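Local atomic coordinates of KLLA0E08119p (Kluyveromyces lactis, PDB entry 3VA7), a protein that acts as the urea carboxylase part of a longer bifunctional enzyme, probably using ATP, bicarbonate and its biotin to turn urea into urea-1-carboxylate. Residues R519-N524 / Y589-G594; A104-P109 / V130-S135; I1059-I1064 / K1097-V1102; H870-H875 / I909-E914. All coordinates share one frame; numbering follows the deposited sequence.

Contact 1. Residues R519-N524 / Y589-G594; sequences RVVGNN and YLSIRG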
loop_
_atom_site.group_PDB
_atom_site.type_symbol
_atom_site.label_atom_id
_atom_site.label_comp_id
_atom_site.label_asym_id
_atom_site.label_seq_id
_atom_site.Cartn_x
_atom_site.Cartn_y
_atom_site.Cartn_z
ATOM N N ARG A 519 3.992 -11.235 -24.664
ATOM C CA ARG A 519 3.903 -12.266 -25.677
ATOM C C ARG A 519 5.283 -12.616 -26.267
ATOM O O ARG A 519 5.573 -13.780 -26.519
ATOM C CB ARG A 519 2.928 -11.834 -26.794
ATOM C CG ARG A 519 2.724 -12.880 -27.890
ATOM C CD ARG A 519 2.303 -14.200 -27.332
ATOM N NE ARG A 519 1.641 -15.009 -28.353
ATOM C CZ ARG A 519 2.221 -16.025 -29.008
ATOM N NH1 ARG A 519 1.520 -16.723 -29.900
ATOM N NH2 ARG A 519 3.491 -16.356 -28.762
ATOM N N VAL A 520 6.138 -11.621 -26.441
ATOM C CA VAL A 520 7.385 -11.858 -27.123
ATOM C C VAL A 520 8.184 -12.913 -26.370
ATOM O O VAL A 520 8.997 -13.638 -26.966
ATOM C CB VAL A 520 8.183 -10.575 -27.310
ATOM C CG1 VAL A 520 9.635 -10.884 -27.579
ATOM C CG2 VAL A 520 7.532 -9.659 -28.396
ATOM N N VAL A 521 7.926 -13.028 -25.072
ATOM C CA VAL A 521 8.663 -13.927 -24.229
ATOM C C VAL A 521 7.822 -15.173 -23.943
ATOM O O VAL A 521 8.273 -16.100 -23.243
ATOM C CB VAL A 521 8.987 -13.226 -22.918
ATOM C CG1 VAL A 521 9.598 -14.139 -22.046
ATOM C CG2 VAL A 521 9.965 -12.035 -23.103
ATOM N N GLY A 522 6.600 -15.231 -24.470
ATOM C CA GLY A 522 5.782 -16.428 -24.292
ATOM C C GLY A 522 5.079 -16.525 -22.936
ATOM O O GLY A 522 4.632 -17.600 -22.533
ATOM N N ASN A 523 4.962 -15.395 -22.227
ATOM C CA ASN A 523 4.207 -15.345 -20.981
ATOM C C ASN A 523 2.701 -15.556 -21.236
ATOM O O ASN A 523 2.152 -15.031 -22.213
ATOM C CB ASN A 523 4.446 -13.998 -20.264
ATOM C CG ASN A 523 5.727 -13.976 -19.401
ATOM O OD1 ASN A 523 6.306 -15.009 -19.080
ATOM N ND2 ASN A 523 6.145 -12.774 -18.994
ATOM N N ASN A 524 2.033 -16.313 -20.350
ATOM C CA ASN A 524 0.576 -16.139 -20.121
ATOM C C ASN A 524 0.228 -14.633 -19.982
ATOM O O ASN A 524 1.022 -13.867 -19.431
ATOM C CB ASN A 524 0.149 -16.876 -18.859
ATOM C CG ASN A 524 -1.354 -16.744 -18.588
ATOM O OD1 ASN A 524 -1.786 -15.777 -17.943
ATOM N ND2 ASN A 524 -2.156 -17.738 -19.062
ATOM N N TYR A 589 8.197 -1.346 -21.807
ATOM C CA TYR A 589 7.796 -2.475 -20.947
ATOM C C TYR A 589 8.788 -3.530 -20.983
ATOM O O TYR A 589 9.208 -3.957 -22.051
ATOM C CB TYR A 589 6.418 -3.054 -21.342
ATOM C CG TYR A 589 5.417 -1.999 -21.105
ATOM C CD1 TYR A 589 5.171 -1.021 -22.087
ATOM C CD2 TYR A 589 4.801 -1.880 -19.838
ATOM C CE1 TYR A 589 4.276 0.045 -21.801
ATOM C CE2 TYR A 589 3.909 -0.853 -19.573
ATOM C CZ TYR A 589 3.675 0.125 -20.523
ATOM O OH TYR A 589 2.777 1.144 -20.242
ATOM N N LEU A 590 9.183 -3.972 -19.805
ATOM C CA LEU A 590 10.222 -4.965 -19.721
ATOM C C LEU A 590 9.674 -6.247 -19.187
ATOM O O LEU A 590 9.363 -6.318 -18.003
ATOM C CB LEU A 590 11.301 -4.454 -18.812
ATOM C CG LEU A 590 12.236 -5.536 -18.317
ATOM C CD1 LEU A 590 12.999 -6.153 -19.476
ATOM C CD2 LEU A 590 13.140 -4.857 -17.363
ATOM N N SER A 591 9.551 -7.261 -20.029
ATOM C CA SER A 591 8.964 -8.514 -19.584
ATOM C C SER A 591 10.019 -9.557 -19.278
ATOM O O SER A 591 11.116 -9.478 -19.782
ATOM C CB SER A 591 7.987 -9.043 -20.626
ATOM O OG SER A 591 8.610 -9.208 -21.884
ATOM N N ILE A 592 9.691 -10.533 -18.458
ATOM C CA ILE A 592 10.646 -11.526 -18.002
ATOM C C ILE A 592 9.858 -12.794 -18.141
ATOM O O ILE A 592 8.711 -12.820 -17.684
ATOM C CB ILE A 592 10.903 -11.462 -16.489
ATOM C CG1 ILE A 592 11.183 -10.048 -15.953
ATOM C CG2 ILE A 592 11.915 -12.478 -16.074
ATOM C CD1 ILE A 592 11.994 -9.179 -16.810
ATOM N N ARG A 593 10.409 -13.815 -18.797
ATOM C CA ARG A 593 9.698 -15.083 -18.938
ATOM C C ARG A 593 9.283 -15.597 -17.542
ATOM O O ARG A 593 10.098 -15.622 -16.628
ATOM C CB ARG A 593 10.555 -16.123 -19.703
ATOM C CG ARG A 593 9.737 -17.336 -20.185
ATOM C CD ARG A 593 10.638 -18.462 -20.733
ATOM N NE ARG A 593 9.929 -19.694 -21.074
ATOM C CZ ARG A 593 8.979 -19.800 -22.014
ATOM N NH1 ARG A 593 8.595 -18.722 -22.707
ATOM N NH2 ARG A 593 8.385 -20.986 -22.250
ATOM N N GLY A 594 8.009 -15.951 -17.384
ATOM C CA GLY A 594 7.484 -16.441 -16.120
ATOM C C GLY A 594 6.909 -15.354 -15.211
ATOM O O GLY A 594 6.223 -15.657 -14.236
#
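A Schellman motif closes helix 511-520 in the A and B part of the carboxyltransferase region, and right after it Asn-523 clasps the backbone of Ile-592 and Gly-594, where strand 587-592 runs out. Gly-522 makes the turn: its positive phi of 80° suits glycine, and its N bonds back to Arg-519 O at 2.7 Å. The amide of Asn-523 then works with both ends. Its ND2 gives a nearly straight bond to Ile-592 O (2.9 Å, 164°), with Ile-592 O lying in the amide plane although the donor stands above the carbonyl plane of Ile-592. Its OD1 takes Gly-594 N at 2.6 Å on a lone pair in the amide carbonyl plane. Because ND2 also reaches Asn-518 in the helix, three bonds fix the rotation of one buried amide, a good illustration of how a flat side chain can splice a helix end to a strand end. A leucine here would probably leave Ile-592 O and Gly-594 N without their side-chain partner and so untie the strand end from the turn. Val-521 packs alongside: its CG2 lies against Ser-591 OG at 3.4 Å, a hydroxyl whose hydrogen bond goes to Ala-517 O, while CG1 faces CB of Arg-593. The arginine chain, extended from CG to NE with CG opposite the backbone N (chi1 -166°), passes beside Val-521 to put its guanidinium edge near the helix end. There NH1, whose stronger partner is Phe-644 O, makes only a weak, bent bond of 2.7 Å to Val-521 O.

Contact 2. Residues A104-P109 / V130-S135; sequences AQAIIP and VFVGPS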
loop_
_atom_site.group_PDB
_atom_site.type_symbol
_atom_site.label_atom_id
_atom_site.label_comp_id
_atom_site.label_asym_id
_atom_site.label_seq_id
_atom_site.Cartn_x
_atom_site.Cartn_y
_atom_site.Cartn_z
ATOM N N ALA A 104 3.038 -6.220 40.598
ATOM C CA ALA A 104 3.553 -7.550 40.108
ATOM C C ALA A 104 4.406 -8.227 41.168
ATOM O O ALA A 104 5.348 -7.617 41.686
ATOM C CB ALA A 104 4.343 -7.397 38.808
ATOM N N GLN A 105 4.090 -9.455 41.548
ATOM C CA GLN A 105 4.982 -10.084 42.518
ATOM C C GLN A 105 6.308 -10.543 41.958
ATOM O O GLN A 105 7.277 -10.694 42.728
ATOM C CB GLN A 105 4.327 -11.123 43.398
ATOM C CG GLN A 105 3.439 -12.040 42.702
ATOM C CD GLN A 105 2.061 -12.010 43.293
ATOM O OE1 GLN A 105 1.441 -10.923 43.433
ATOM N NE2 GLN A 105 1.554 -13.210 43.667
ATOM N N ALA A 106 6.386 -10.705 40.633
ATOM C CA ALA A 106 7.578 -11.261 39.944
ATOM C C ALA A 106 7.822 -10.589 38.606
ATOM O O ALA A 106 6.892 -10.045 37.975
ATOM C CB ALA A 106 7.435 -12.743 39.748
ATOM N N ILE A 107 9.083 -10.608 38.190
ATOM C CA ILE A 107 9.476 -10.158 36.861
ATOM C C ILE A 107 10.182 -11.284 36.123
ATOM O O ILE A 107 11.087 -11.934 36.667
ATOM C CB ILE A 107 10.401 -8.943 36.913
ATOM C CG1 ILE A 107 9.725 -7.794 37.665
ATOM C CG2 ILE A 107 10.829 -8.539 35.507
ATOM C CD1 ILE A 107 10.719 -6.742 38.152
ATOM N N ILE A 108 9.722 -11.558 34.913
ATOM C CA ILE A 108 10.356 -12.557 34.115
ATOM C C ILE A 108 10.923 -11.774 32.949
ATOM O O ILE A 108 10.210 -10.985 32.318
ATOM C CB ILE A 108 9.415 -13.717 33.732
ATOM C CG1 ILE A 108 10.129 -14.735 32.839
ATOM C CG2 ILE A 108 8.184 -13.198 33.054
ATOM C CD1 ILE A 108 9.393 -16.041 32.655
ATOM N N PRO A 109 12.236 -11.966 32.691
ATOM C CA PRO A 109 13.012 -11.087 31.821
ATOM C C PRO A 109 13.118 -11.492 30.361
ATOM O O PRO A 109 13.469 -10.638 29.529
ATOM C CB PRO A 109 14.394 -11.137 32.452
ATOM C CG PRO A 109 14.468 -12.501 33.040
ATOM C CD PRO A 109 13.088 -12.959 33.379
ATOM N N VAL A 130 10.209 -10.887 42.973
ATOM C CA VAL A 130 10.903 -12.116 42.581
ATOM C C VAL A 130 11.302 -12.133 41.092
ATOM O O VAL A 130 10.462 -12.288 40.258
ATOM C CB VAL A 130 10.015 -13.345 42.864
ATOM C CG1 VAL A 130 10.708 -14.604 42.397
ATOM C CG2 VAL A 130 9.662 -13.419 44.341
ATOM N N PHE A 131 12.575 -11.910 40.788
ATOM C CA PHE A 131 13.235 -12.134 39.468
ATOM C C PHE A 131 13.179 -13.593 39.036
ATOM O O PHE A 131 13.790 -14.431 39.681
ATOM C CB PHE A 131 14.710 -11.801 39.636
ATOM C CG PHE A 131 15.543 -12.031 38.408
ATOM C CD1 PHE A 131 15.494 -11.140 37.340
ATOM C CD2 PHE A 131 16.438 -13.109 38.347
ATOM C CE1 PHE A 131 16.304 -11.326 36.186
ATOM C CE2 PHE A 131 17.265 -13.298 37.220
ATOM C CZ PHE A 131 17.198 -12.407 36.133
ATOM N N VAL A 132 12.458 -13.901 37.953
ATOM C CA VAL A 132 12.350 -15.290 37.496
ATOM C C VAL A 132 13.611 -15.558 36.709
ATOM O O VAL A 132 13.661 -15.312 35.531
ATOM C CB VAL A 132 11.114 -15.512 36.621
ATOM C CG1 VAL A 132 10.972 -16.953 36.258
ATOM C CG2 VAL A 132 9.913 -15.048 37.363
ATOM N N GLY A 133 14.655 -15.987 37.397
ATOM C CA GLY A 133 15.960 -16.166 36.802
ATOM C C GLY A 133 16.918 -16.483 37.922
ATOM O O GLY A 133 16.498 -16.505 39.096
ATOM N N PRO A 134 18.208 -16.707 37.583
ATOM C CA PRO A 134 19.200 -16.987 38.629
ATOM C C PRO A 134 19.647 -15.737 39.403
ATOM O O PRO A 134 19.379 -14.582 38.977
ATOM C CB PRO A 134 20.339 -17.613 37.848
ATOM C CG PRO A 134 20.241 -16.965 36.503
ATOM C CD PRO A 134 18.802 -16.715 36.242
ATOM N N SER A 135 20.317 -15.972 40.531
ATOM C CA SER A 135 20.815 -14.895 41.440
ATOM C C SER A 135 21.802 -13.950 40.769
ATOM O O SER A 135 22.500 -14.341 39.823
ATOM C CB SER A 135 21.529 -15.530 42.636
ATOM O OG SER A 135 22.797 -16.065 42.236
#
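Ile-107 O receives the shortest bond of this strand pair, 2.7 Å from Val-132 N, almost perfectly straight at the hydrogen (176°) and running nearly along the C=O axis. The same oxygen also meets the CA of Phe-131 at 3.5 Å in a CA-H...O contact. At its other end Ile-107 donates from N to Val-130 O (3.0 Å), so this one residue is bonded to both neighbours of Phe-131, the pairing expected of parallel strands. Gln-105 O extends the pattern by accepting Val-130 N at 2.9 Å. The side chains sort themselves to two faces. Ile-107 and Phe-131 turn to helix 118-125, whereas Ala-106 and Val-130 occupy the other face, their CB atoms 4.1 Å apart. Beyond the paired residues Val-132 lies against Ile-108, CB to CB at 3.8 Å. With its CG1 opposite the backbone N (chi1 -176°), Val-132 slants across Ile-108, and this CG1 meets Ile-108 CD1 at 4.0 Å. Helix 337-345 packs on this pair through Met-341. Cutting Val-132 back to alanine is likely to strip Ile-108 CB and CD1 of their valine neighbours and leave a gap beside Met-341. Val-132 also centres an inverse gamma turn that takes the chain out of the strand, while Pro-109 CG reaches Phe-131 CE1 at 3.8 Å. With helix 118-125 connecting the two strands, the whole is a beta-alpha-beta crossover at the edge of a five-stranded parallel sheet of order 3-2-1-4-5, the Rossmann-like fold of the biotin carboxylase N-terminal domain.

Contact 3. Residues I1059-I1064 / K1097-V1102; sequences IGDHPI and KFKIDV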
loop_
_atom_site.group_PDB
_atom_site.type_symbol
_atom_site.label_atom_id
_atom_site.label_comp_id
_atom_site.label_asym_id
_atom_site.label_seq_id
_atom_site.Cartn_x
_atom_site.Cartn_y
_atom_site.Cartn_z
ATOM N N ILE A 1059 -7.660 -3.697 8.764
ATOM C CA ILE A 1059 -7.243 -3.962 10.110
ATOM C C ILE A 1059 -7.946 -3.014 11.109
ATOM O O ILE A 1059 -7.702 -3.047 12.321
ATOM C CB ILE A 1059 -5.681 -3.802 10.264
ATOM C CG1 ILE A 1059 -5.167 -2.508 9.629
ATOM C CG2 ILE A 1059 -4.855 -4.998 9.710
ATOM C CD1 ILE A 1059 -3.889 -2.021 10.307
ATOM N N GLY A 1060 -8.793 -2.126 10.600
ATOM C CA GLY A 1060 -9.333 -1.059 11.446
ATOM C C GLY A 1060 -10.192 -1.719 12.512
ATOM O O GLY A 1060 -10.448 -2.928 12.429
ATOM N N ASP A 1061 -10.629 -0.961 13.513
ATOM C CA ASP A 1061 -11.464 -1.518 14.534
ATOM C C ASP A 1061 -12.884 -1.134 14.201
ATOM O O ASP A 1061 -13.398 -0.106 14.675
ATOM C CB ASP A 1061 -11.037 -0.988 15.889
ATOM C CG ASP A 1061 -11.972 -1.406 17.007
ATOM O OD1 ASP A 1061 -12.819 -2.319 16.788
ATOM O OD2 ASP A 1061 -11.850 -0.815 18.112
ATOM N N HIS A 1062 -13.503 -1.957 13.354
ATOM C CA HIS A 1062 -14.872 -1.680 12.848
ATOM C C HIS A 1062 -15.450 -3.001 12.354
ATOM O O HIS A 1062 -14.734 -3.966 12.181
ATOM C CB HIS A 1062 -14.866 -0.655 11.692
ATOM C CG HIS A 1062 -13.873 -1.002 10.628
ATOM N ND1 HIS A 1062 -14.116 -1.977 9.676
ATOM C CD2 HIS A 1062 -12.586 -0.602 10.441
ATOM C CE1 HIS A 1062 -13.027 -2.142 8.942
ATOM N NE2 HIS A 1062 -12.091 -1.311 9.376
ATOM N N PRO A 1063 -16.738 -3.049 12.081
ATOM C CA PRO A 1063 -17.168 -4.353 11.565
ATOM C C PRO A 1063 -17.263 -4.429 10.035
ATOM O O PRO A 1063 -18.155 -5.092 9.541
ATOM C CB PRO A 1063 -18.574 -4.473 12.154
ATOM C CG PRO A 1063 -19.113 -3.000 12.060
ATOM C CD PRO A 1063 -17.877 -2.122 12.322
ATOM N N ILE A 1064 -16.422 -3.732 9.271
ATOM C CA ILE A 1064 -16.537 -3.798 7.773
ATOM C C ILE A 1064 -15.533 -4.787 7.244
ATOM O O ILE A 1064 -14.384 -4.787 7.676
ATOM C CB ILE A 1064 -16.331 -2.442 7.047
ATOM C CG1 ILE A 1064 -17.109 -1.325 7.745
ATOM C CG2 ILE A 1064 -16.734 -2.521 5.595
ATOM C CD1 ILE A 1064 -18.420 -1.740 8.342
ATOM N N LYS A 1097 -6.115 0.518 16.493
ATOM C CA LYS A 1097 -6.427 0.820 17.884
ATOM C C LYS A 1097 -7.416 1.974 18.082
ATOM O O LYS A 1097 -7.502 2.533 19.166
ATOM C CB LYS A 1097 -5.138 1.163 18.595
ATOM C CG LYS A 1097 -4.181 -0.009 18.649
ATOM C CD LYS A 1097 -4.903 -1.261 19.152
ATOM C CE LYS A 1097 -4.150 -2.544 18.770
ATOM N NZ LYS A 1097 -3.025 -2.764 19.727
ATOM N N PHE A 1098 -8.138 2.362 17.034
ATOM C CA PHE A 1098 -9.164 3.381 17.172
ATOM C C PHE A 1098 -10.548 2.822 16.819
ATOM O O PHE A 1098 -10.770 2.275 15.767
ATOM C CB PHE A 1098 -8.812 4.625 16.329
ATOM C CG PHE A 1098 -9.912 5.655 16.292
ATOM C CD1 PHE A 1098 -10.131 6.518 17.375
ATOM C CD2 PHE A 1098 -10.752 5.754 15.197
ATOM C CE1 PHE A 1098 -11.134 7.439 17.349
ATOM C CE2 PHE A 1098 -11.774 6.691 15.179
ATOM C CZ PHE A 1098 -11.970 7.524 16.248
ATOM N N LYS A 1099 -11.496 3.016 17.707
ATOM C CA LYS A 1099 -12.798 2.400 17.643
ATOM C C LYS A 1099 -13.770 3.312 16.908
ATOM O O LYS A 1099 -14.420 4.196 17.475
ATOM C CB LYS A 1099 -13.245 2.068 19.072
ATOM C CG LYS A 1099 -14.739 1.821 19.261
ATOM C CD LYS A 1099 -15.188 0.443 18.834
ATOM C CE LYS A 1099 -16.659 0.249 19.305
ATOM N NZ LYS A 1099 -17.091 -1.177 19.617
ATOM N N ILE A 1100 -13.891 3.062 15.624
ATOM C CA ILE A 1100 -14.838 3.788 14.817
ATOM C C ILE A 1100 -16.264 3.636 15.306
ATOM O O ILE A 1100 -16.719 2.535 15.540
ATOM C CB ILE A 1100 -14.764 3.365 13.357
ATOM C CG1 ILE A 1100 -13.299 3.359 12.938
ATOM C CG2 ILE A 1100 -15.656 4.317 12.497
ATOM C CD1 ILE A 1100 -13.090 3.672 11.561
ATOM N N ASP A 1101 -16.967 4.756 15.419
ATOM C CA ASP A 1101 -18.283 4.731 15.960
ATOM C C ASP A 1101 -19.212 4.476 14.814
ATOM O O ASP A 1101 -19.555 5.397 14.055
ATOM C CB ASP A 1101 -18.594 6.043 16.739
ATOM C CG ASP A 1101 -20.074 6.136 17.256
ATOM O OD1 ASP A 1101 -20.326 6.955 18.169
ATOM O OD2 ASP A 1101 -21.001 5.441 16.758
ATOM N N VAL A 1102 -19.629 3.226 14.695
ATOM C CA VAL A 1102 -20.558 2.792 13.660
ATOM C C VAL A 1102 -21.711 2.030 14.241
ATOM O O VAL A 1102 -21.503 1.061 14.963
ATOM C CB VAL A 1102 -19.930 1.721 12.672
ATOM C CG1 VAL A 1102 -20.469 1.945 11.299
ATOM C CG2 VAL A 1102 -18.414 1.717 12.683
HETATM O O HOH W 1 -8.953 1.470 14.021
HETATM O O HOH W 2 -16.460 -0.332 15.541
HETATM O O HOH W 3 -15.502 -2.341 17.187
#
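Pro-1063 and Val-1102 meet tip to tip at the better packed end of this contact, whereas Asp-1061 and Lys-1099 face each other largely through water. On the packed side Pro-1063 CD lies 3.9 Å from Val-1102 CG2, and the CB of His-1062 sits close to Ile-1100 and the same valine methyl; Phe-928 of strand 922-934 backs both aliphatic residues. The imidazole is fixed from two sides: ND1 accepts Ile-1064 N at 2.9 Å almost in the ring plane, and NE2 bonds to Asp-1055. Between the backbones only a weak direct bond forms, Ile-1100 N to Asp-1061 O at 3.3 Å, and a water donating to Asp-1061 O and Ile-1100 O supplements it. Another water links Asp-1061 N with Phe-1098 O, to which it donates at 2.6 Å. On the solvent side the carboxylate swings over the lysine chain, its CG opposite the backbone N (chi1 173°), with OD2 3.3 Å from Lys-1099 CB. The charges stay apart, Asp-1061 OD1 and Lys-1099 NZ being 5.2 Å from each other with a water bridging them. This is a surface loop laid alongside the chain that leads into strand 1101-1108 of a mixed sheet.

Contact 4. Residues H870-H875 / I909-E914; sequences HQVERH and IAYESE
The chi1 angles of His-875 (-70°) and Tyr-911 (-55°) both set CG opposite the carbonyl carbon and bring the two rings together between the helices, where the side chains run antiparallel to one another. The planes are 25° apart and the centroids 4.1 Å, a face-to-face stack in which Tyr-911 CE2 lies over the centre of the imidazole. Glu-914, its chain extended beyond CG, reaches the edge of that imidazole from the facing helix end. His-875 NE2 donates to its OE1 at 2.5 Å, in the ring plane and on the syn lone pair, a His-carboxylate hydrogen bond. OE1 also forms a longer salt bridge of 3.4 Å with NH1 of Arg-874, which it meets at the guanidinium edge. One carboxylate oxygen thus ties two successive residues of the first helix, and its charge would probably favour a protonated imidazole. Nearer the sheet, Val-872 CG2 approaches Tyr-911 CD1 at 3.9 Å, the valine roughly perpendicular to the tyrosine, and the tyrosine hydroxyl bonds to Thr-877. The contact therefore joins the C-terminal ends of helices 859-875 and 901-912, with Val-872 resting on Ile-880 and Met-883 of strand 880-885 and Glu-912 packing on strand 838-842.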
loop_
_atom_site.group_PDB
_atom_site.type_symbol
_atom_site.label_atom_id
_atom_site.label_comp_id
_atom_site.label_asym_id
_atom_site.label_seq_id
_atom_site.Cartn_x
_atom_site.Cartn_y
_atom_site.Cartn_z
ATOM N N HIS A 870 -30.924 -3.659 -9.396
ATOM C CA HIS A 870 -31.587 -4.862 -8.940
ATOM C C HIS A 870 -32.286 -5.576 -10.116
ATOM O O HIS A 870 -32.273 -6.790 -10.191
ATOM C CB HIS A 870 -32.541 -4.532 -7.802
ATOM C CG HIS A 870 -33.489 -5.632 -7.464
ATOM N ND1 HIS A 870 -33.138 -6.702 -6.661
ATOM C CD2 HIS A 870 -34.791 -5.830 -7.809
ATOM C CE1 HIS A 870 -34.179 -7.510 -6.525
ATOM N NE2 HIS A 870 -35.197 -6.999 -7.207
ATOM N N GLN A 871 -32.846 -4.828 -11.053
ATOM C CA GLN A 871 -33.478 -5.393 -12.195
ATOM C C GLN A 871 -32.521 -6.087 -13.135
ATOM O O GLN A 871 -32.912 -7.059 -13.816
ATOM C CB GLN A 871 -34.193 -4.304 -12.982
ATOM C CG GLN A 871 -35.555 -3.943 -12.461
ATOM C CD GLN A 871 -36.415 -5.169 -12.179
ATOM O OE1 GLN A 871 -37.265 -5.113 -11.299
ATOM N NE2 GLN A 871 -36.175 -6.296 -12.893
ATOM N N VAL A 872 -31.296 -5.590 -13.228
ATOM C CA VAL A 872 -30.291 -6.267 -14.013
ATOM C C VAL A 872 -29.875 -7.559 -13.297
ATOM O O VAL A 872 -29.599 -8.564 -13.948
ATOM C CB VAL A 872 -29.105 -5.330 -14.318
ATOM C CG1 VAL A 872 -27.968 -6.036 -15.029
ATOM C CG2 VAL A 872 -29.572 -4.137 -15.144
ATOM N N GLU A 873 -29.849 -7.588 -11.974
ATOM C CA GLU A 873 -29.420 -8.820 -11.312
ATOM C C GLU A 873 -30.455 -9.915 -11.475
ATOM O O GLU A 873 -30.133 -11.095 -11.608
ATOM C CB GLU A 873 -29.092 -8.613 -9.828
ATOM C CG GLU A 873 -27.762 -7.850 -9.547
ATOM C CD GLU A 873 -27.647 -7.454 -8.059
ATOM O OE1 GLU A 873 -28.281 -6.431 -7.631
ATOM O OE2 GLU A 873 -26.928 -8.164 -7.304
ATOM N N ARG A 874 -31.708 -9.500 -11.444
ATOM C CA ARG A 874 -32.855 -10.341 -11.553
ATOM C C ARG A 874 -32.925 -10.984 -12.949
ATOM O O ARG A 874 -33.225 -12.159 -13.066
ATOM C CB ARG A 874 -34.037 -9.444 -11.375
ATOM C CG ARG A 874 -35.277 -10.069 -10.750
ATOM C CD ARG A 874 -36.407 -9.047 -10.840
ATOM N NE ARG A 874 -37.646 -9.742 -11.063
ATOM C CZ ARG A 874 -38.466 -9.551 -12.097
ATOM N NH1 ARG A 874 -38.251 -8.622 -13.065
ATOM N NH2 ARG A 874 -39.554 -10.297 -12.126
ATOM N N HIS A 875 -32.666 -10.222 -14.005
ATOM C CA HIS A 875 -32.634 -10.811 -15.327
ATOM C C HIS A 875 -31.327 -11.506 -15.576
ATOM O O HIS A 875 -31.173 -12.155 -16.589
ATOM C CB HIS A 875 -32.807 -9.752 -16.392
ATOM C CG HIS A 875 -34.178 -9.191 -16.408
ATOM N ND1 HIS A 875 -35.150 -9.630 -17.286
ATOM C CD2 HIS A 875 -34.760 -8.263 -15.622
ATOM C CE1 HIS A 875 -36.266 -8.972 -17.042
ATOM N NE2 HIS A 875 -36.051 -8.120 -16.059
ATOM N N ILE A 909 -33.851 0.181 -21.454
ATOM C CA ILE A 909 -35.104 0.906 -21.620
ATOM C C ILE A 909 -36.218 0.017 -21.084
ATOM O O ILE A 909 -37.186 0.502 -20.509
ATOM C CB ILE A 909 -35.496 1.075 -23.086
ATOM C CG1 ILE A 909 -34.427 1.803 -23.932
ATOM C CG2 ILE A 909 -36.948 1.623 -23.208
ATOM C CD1 ILE A 909 -34.094 3.074 -23.490
ATOM N N ALA A 910 -36.074 -1.292 -21.265
ATOM C CA ALA A 910 -37.151 -2.190 -20.960
ATOM C C ALA A 910 -37.186 -2.559 -19.503
ATOM O O ALA A 910 -38.270 -2.505 -18.884
ATOM C CB ALA A 910 -37.106 -3.424 -21.846
ATOM N N TYR A 911 -36.031 -2.923 -18.930
ATOM C CA TYR A 911 -36.014 -3.180 -17.481
ATOM C C TYR A 911 -36.463 -1.898 -16.748
ATOM O O TYR A 911 -36.958 -1.966 -15.606
ATOM C CB TYR A 911 -34.626 -3.530 -16.953
ATOM C CG TYR A 911 -33.889 -4.685 -17.594
ATOM C CD1 TYR A 911 -32.491 -4.689 -17.602
ATOM C CD2 TYR A 911 -34.572 -5.783 -18.161
ATOM C CE1 TYR A 911 -31.811 -5.688 -18.141
ATOM C CE2 TYR A 911 -33.884 -6.801 -18.723
ATOM C CZ TYR A 911 -32.486 -6.754 -18.720
ATOM O OH TYR A 911 -31.743 -7.747 -19.309
ATOM N N GLU A 912 -36.275 -0.733 -17.388
ATOM C CA GLU A 912 -36.620 0.512 -16.719
ATOM C C GLU A 912 -38.081 0.563 -16.347
ATOM O O GLU A 912 -38.410 1.136 -15.310
ATOM C CB GLU A 912 -36.274 1.734 -17.561
ATOM C CG GLU A 912 -36.697 3.073 -16.936
ATOM C CD GLU A 912 -35.861 3.509 -15.733
ATOM O OE1 GLU A 912 -34.720 3.088 -15.592
ATOM O OE2 GLU A 912 -36.345 4.311 -14.925
ATOM N N SER A 913 -38.957 -0.035 -17.171
ATOM C CA SER A 913 -40.410 -0.030 -16.889
ATOM C C SER A 913 -40.793 -1.078 -15.853
ATOM O O SER A 913 -41.944 -1.123 -15.420
ATOM C CB SER A 913 -41.213 -0.224 -18.159
ATOM O OG SER A 913 -41.044 -1.551 -18.682
ATOM N N GLU A 914 -39.840 -1.921 -15.446
ATOM C CA GLU A 914 -40.139 -2.936 -14.481
ATOM C C GLU A 914 -39.875 -2.479 -13.070
ATOM O O GLU A 914 -40.208 -3.181 -12.115
ATOM C CB GLU A 914 -39.355 -4.226 -14.781
ATOM C CG GLU A 914 -39.781 -4.893 -16.087
ATOM C CD GLU A 914 -38.798 -5.942 -16.644
ATOM O OE1 GLU A 914 -38.084 -6.622 -15.830
ATOM O OE2 GLU A 914 -38.788 -6.091 -17.925
#

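Overall arrangement
Along the chain the contacts come in the order 2, 1, 4, 3, and none touches another. Contact 2 belongs to the biotin carboxylase part, contact 1 to the A and B part of the carboxyltransferase and contact 4 to its C and D part; contact 3 lies farther on, where a loop meets the chain entering strand 1101-1108 of a mixed sheet. The centres of contacts 2 and 4 are about 71 Å apart, on opposite sides of the chain's centre. Contact 3 is intermediate, its centre about 37 Å from that of contact 2 and 36 Å from that of contact 4. Each closes a different part, while Lys-1097 of contact 3 bonds to Thr-72 of the biotin carboxylase region.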